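Long-range contact in hemolysin-related protein (Vibrio cholerae serotype O1, PDB 6MLT), which serves as a calcium-binding matrix protein of the biofilm and, with its beta-propeller and lectin-like beta-prism, probably binds carbohydrate during adhesion: residues W521-V525 with L537-A541. Sequence-based numbering, arbitrary orientation.
Sequences WEYPV and LIMVA
V525 and I538 form an antiparallel hydrogen-bonded pair. V525 N donates to I538 O at 2.8 Å. I538 N returns a bond to V525 O at 2.7 Å, and both bonds are nearly straight. Their side chains lie on the same face of the sheet, where V525 CG1 and I538 CD1 barely touch at 4.5 Å. I538 CG1 and CD1 lie near V525 O as well. On the other face, P524 meets the strand through CB and CA: CB touches L537 CD1 at 4.0 Å and, more loosely, M539 CB, while P524 CA sits 3.3 Å from I538 O in a CA-H...O contact. With CG anti to the backbone N (chi1 165°), L537 can reach P524 through CD1.

Beyond P524 the chains separate, and two waters bridge them. One donates to both E522 OE2 and V540 O; the other accepts from V540 N and donates weakly to Y523 O. E522 CG, set between the backbone N and the carbonyl carbon (chi1 75°), touches V540 CG2 at 3.9 Å, the two side chains crossing at a slant; the bend at chi2 then turns the carboxylate to the first water. S517 OG on OE2 and L520 N on OE1 also hold this buried carboxylate, and together with the water they would favour its ionised form.

The contact joins the loop after strand 509-514 to strand 536-541 and starts the pairing with edge strand 525-527 in a four-stranded antiparallel sheet, consistent with a propeller blade. Strand 553-559 flanks 536-541 on its other side, with V554 and V556 against I538, whereas M499 of strand 498-502 and L492 of strand 490-494 pack on P524 and L537.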
ATOM      1  N   TRP A 521      19.791   4.403  -4.485  1.00 15.46           N
ATOM      2  CA  TRP A 521      18.542   4.185  -3.764  1.00 14.47           C
ATOM      3  C   TRP A 521      17.869   2.880  -4.188  1.00 16.04           C
ATOM      4  O   TRP A 521      16.648   2.745  -4.040  1.00 16.29           O
ATOM      5  CB  TRP A 521      17.597   5.386  -3.960  1.00 14.53           C
ATOM      6  CG  TRP A 521      17.568   5.876  -5.367  1.00 13.97           C
ATOM      7  CD1 TRP A 521      16.712   5.488  -6.357  1.00 13.87           C
ATOM      8  CD2 TRP A 521      18.452   6.838  -5.954  1.00 16.33           C
ATOM      9  NE1 TRP A 521      17.007   6.153  -7.523  1.00 14.68           N
ATOM     10  CE2 TRP A 521      18.076   6.979  -7.307  1.00 14.72           C
ATOM     11  CE3 TRP A 521      19.527   7.588  -5.471  1.00 17.22           C
ATOM     12  CZ2 TRP A 521      18.737   7.833  -8.179  1.00 14.96           C
ATOM     13  CZ3 TRP A 521      20.184   8.444  -6.344  1.00 18.22           C
ATOM     14  CH2 TRP A 521      19.783   8.560  -7.680  1.00 15.91           C
ATOM     15  N   GLU A 522      18.633   1.914  -4.693  1.00 16.99           N
ATOM     16  CA  GLU A 522      18.079   0.626  -5.080  1.00 18.55           C
ATOM     17  C   GLU A 522      17.642  -0.156  -3.842  1.00 17.55           C
ATOM     18  O   GLU A 522      18.015   0.170  -2.715  1.00 16.08           O
ATOM     19  CB  GLU A 522      19.109  -0.171  -5.888  1.00 19.01           C
ATOM     20  CG  GLU A 522      20.264  -0.796  -5.077  1.00 18.46           C
ATOM     21  CD  GLU A 522      21.497   0.107  -4.886  1.00 23.07           C
ATOM     22  OE1 GLU A 522      21.386   1.360  -4.931  1.00 18.15           O
ATOM     23  OE2 GLU A 522      22.592  -0.466  -4.661  1.00 21.18           O
ATOM     24  N   TYR A 523      16.838  -1.195  -4.061  1.00 17.25           N
ATOM     25  CA  TYR A 523      16.474  -2.104  -2.986  1.00 16.42           C
ATOM     26  C   TYR A 523      16.314  -3.504  -3.558  1.00 15.91           C
ATOM     27  O   TYR A 523      16.139  -3.671  -4.771  1.00 17.28           O
ATOM     28  CB  TYR A 523      15.186  -1.661  -2.269  1.00 16.03           C
ATOM     29  CG  TYR A 523      14.014  -1.344  -3.180  1.00 16.07           C
ATOM     30  CD1 TYR A 523      13.322  -2.353  -3.829  1.00 17.68           C
ATOM     31  CD2 TYR A 523      13.595  -0.035  -3.381  1.00 18.35           C
ATOM     32  CE1 TYR A 523      12.249  -2.071  -4.675  1.00 16.93           C
ATOM     33  CE2 TYR A 523      12.509   0.259  -4.221  1.00 18.10           C
ATOM     34  CZ  TYR A 523      11.848  -0.773  -4.860  1.00 18.16           C
ATOM     35  OH  TYR A 523      10.775  -0.513  -5.683  1.00 16.57           O
ATOM     36  N   PRO A 524      16.381  -4.533  -2.718  1.00 18.60           N
ATOM     37  CA  PRO A 524      16.077  -5.887  -3.191  1.00 19.27           C
ATOM     38  C   PRO A 524      14.577  -6.062  -3.368  1.00 16.73           C
ATOM     39  O   PRO A 524      13.767  -5.368  -2.747  1.00 17.74           O
ATOM     40  CB  PRO A 524      16.612  -6.796  -2.074  1.00 18.64           C
ATOM     41  CG  PRO A 524      17.342  -5.888  -1.115  1.00 20.44           C
ATOM     42  CD  PRO A 524      16.762  -4.526  -1.302  1.00 18.65           C
ATOM     43  N   VAL A 525      14.215  -7.015  -4.223  1.00 16.93           N
ATOM     44  CA  VAL A 525      12.819  -7.283  -4.569  1.00 16.33           C
ATOM     45  C   VAL A 525      12.532  -8.765  -4.373  1.00 17.56           C
ATOM     46  O   VAL A 525      13.314  -9.617  -4.809  1.00 18.10           O
ATOM     47  CB  VAL A 525      12.515  -6.868  -6.021  1.00 19.39           C
ATOM     48  CG1 VAL A 525      11.188  -7.468  -6.515  1.00 18.29           C
ATOM     49  CG2 VAL A 525      12.505  -5.342  -6.134  1.00 19.98           C
ATOM     50  N   LEU A 537      14.189 -13.996  -4.447  1.00 18.54           N
ATOM     51  CA  LEU A 537      14.763 -12.771  -3.899  1.00 18.31           C
ATOM     52  C   LEU A 537      15.791 -12.231  -4.889  1.00 17.85           C
ATOM     53  O   LEU A 537      16.815 -12.879  -5.140  1.00 17.48           O
ATOM     54  CB  LEU A 537      15.420 -13.042  -2.549  1.00 18.85           C
ATOM     55  CG  LEU A 537      16.359 -11.962  -2.001  1.00 20.70           C
ATOM     56  CD1 LEU A 537      15.625 -10.646  -1.803  1.00 21.41           C
ATOM     57  CD2 LEU A 537      16.997 -12.424  -0.698  1.00 24.60           C
ATOM     58  N   ILE A 538      15.527 -11.041  -5.428  1.00 17.00           N
ATOM     59  CA  ILE A 538      16.304 -10.457  -6.522  1.00 17.55           C
ATOM     60  C   ILE A 538      17.046  -9.232  -6.004  1.00 18.95           C
ATOM     61  O   ILE A 538      16.430  -8.340  -5.407  1.00 18.65           O
ATOM     62  CB  ILE A 538      15.394 -10.063  -7.699  1.00 18.39           C
ATOM     63  CG1 ILE A 538      14.591 -11.272  -8.191  1.00 21.38           C
ATOM     64  CG2 ILE A 538      16.224  -9.461  -8.850  1.00 18.19           C
ATOM     65  CD1 ILE A 538      13.147 -10.964  -8.496  1.00 21.97           C
ATOM     66  N   MET A 539      18.352  -9.157  -6.271  1.00 16.53           N
ATOM     67  CA  MET A 539      19.136  -8.001  -5.866  1.00 21.01           C
ATOM     68  C   MET A 539      20.189  -7.684  -6.919  1.00 17.70           C
ATOM     69  O   MET A 539      20.639  -8.560  -7.666  1.00 17.72           O
ATOM     70  CB  MET A 539      19.805  -8.220  -4.499  1.00 23.22           C
ATOM     71  CG  MET A 539      20.836  -9.320  -4.462  1.00 24.27           C
ATOM     72  SD  MET A 539      21.333  -9.731  -2.772  1.00 22.89           S
ATOM     73  CE  MET A 539      19.851 -10.550  -2.184  1.00 19.95           C
ATOM     74  N   VAL A 540      20.580  -6.416  -6.970  1.00 18.55           N
ATOM     75  CA  VAL A 540      21.558  -5.940  -7.940  1.00 16.84           C
ATOM     76  C   VAL A 540      22.856  -5.618  -7.213  1.00 18.19           C
ATOM     77  O   VAL A 540      22.863  -5.323  -6.014  1.00 16.20           O
ATOM     78  CB  VAL A 540      21.019  -4.720  -8.716  1.00 17.59           C
ATOM     79  CG1 VAL A 540      19.690  -5.068  -9.368  1.00 18.12           C
ATOM     80  CG2 VAL A 540      20.866  -3.512  -7.790  1.00 18.66           C
ATOM     81  N   ALA A 541      23.963  -5.686  -7.949  1.00 15.70           N
ATOM     82  CA  ALA A 541      25.278  -5.544  -7.347  1.00 17.35           C
ATOM     83  C   ALA A 541      26.223  -4.838  -8.305  1.00 17.39           C
ATOM     84  O   ALA A 541      26.060  -4.890  -9.531  1.00 19.75           O
ATOM     85  CB  ALA A 541      25.867  -6.903  -6.957  1.00 17.25           C
TER
HETATM   86  O   HOH W   1      22.408  -3.210  -4.165  1.00 16.99           O
HETATM   87  O   HOH W   2      18.635  -4.852  -5.296  1.00 21.33           O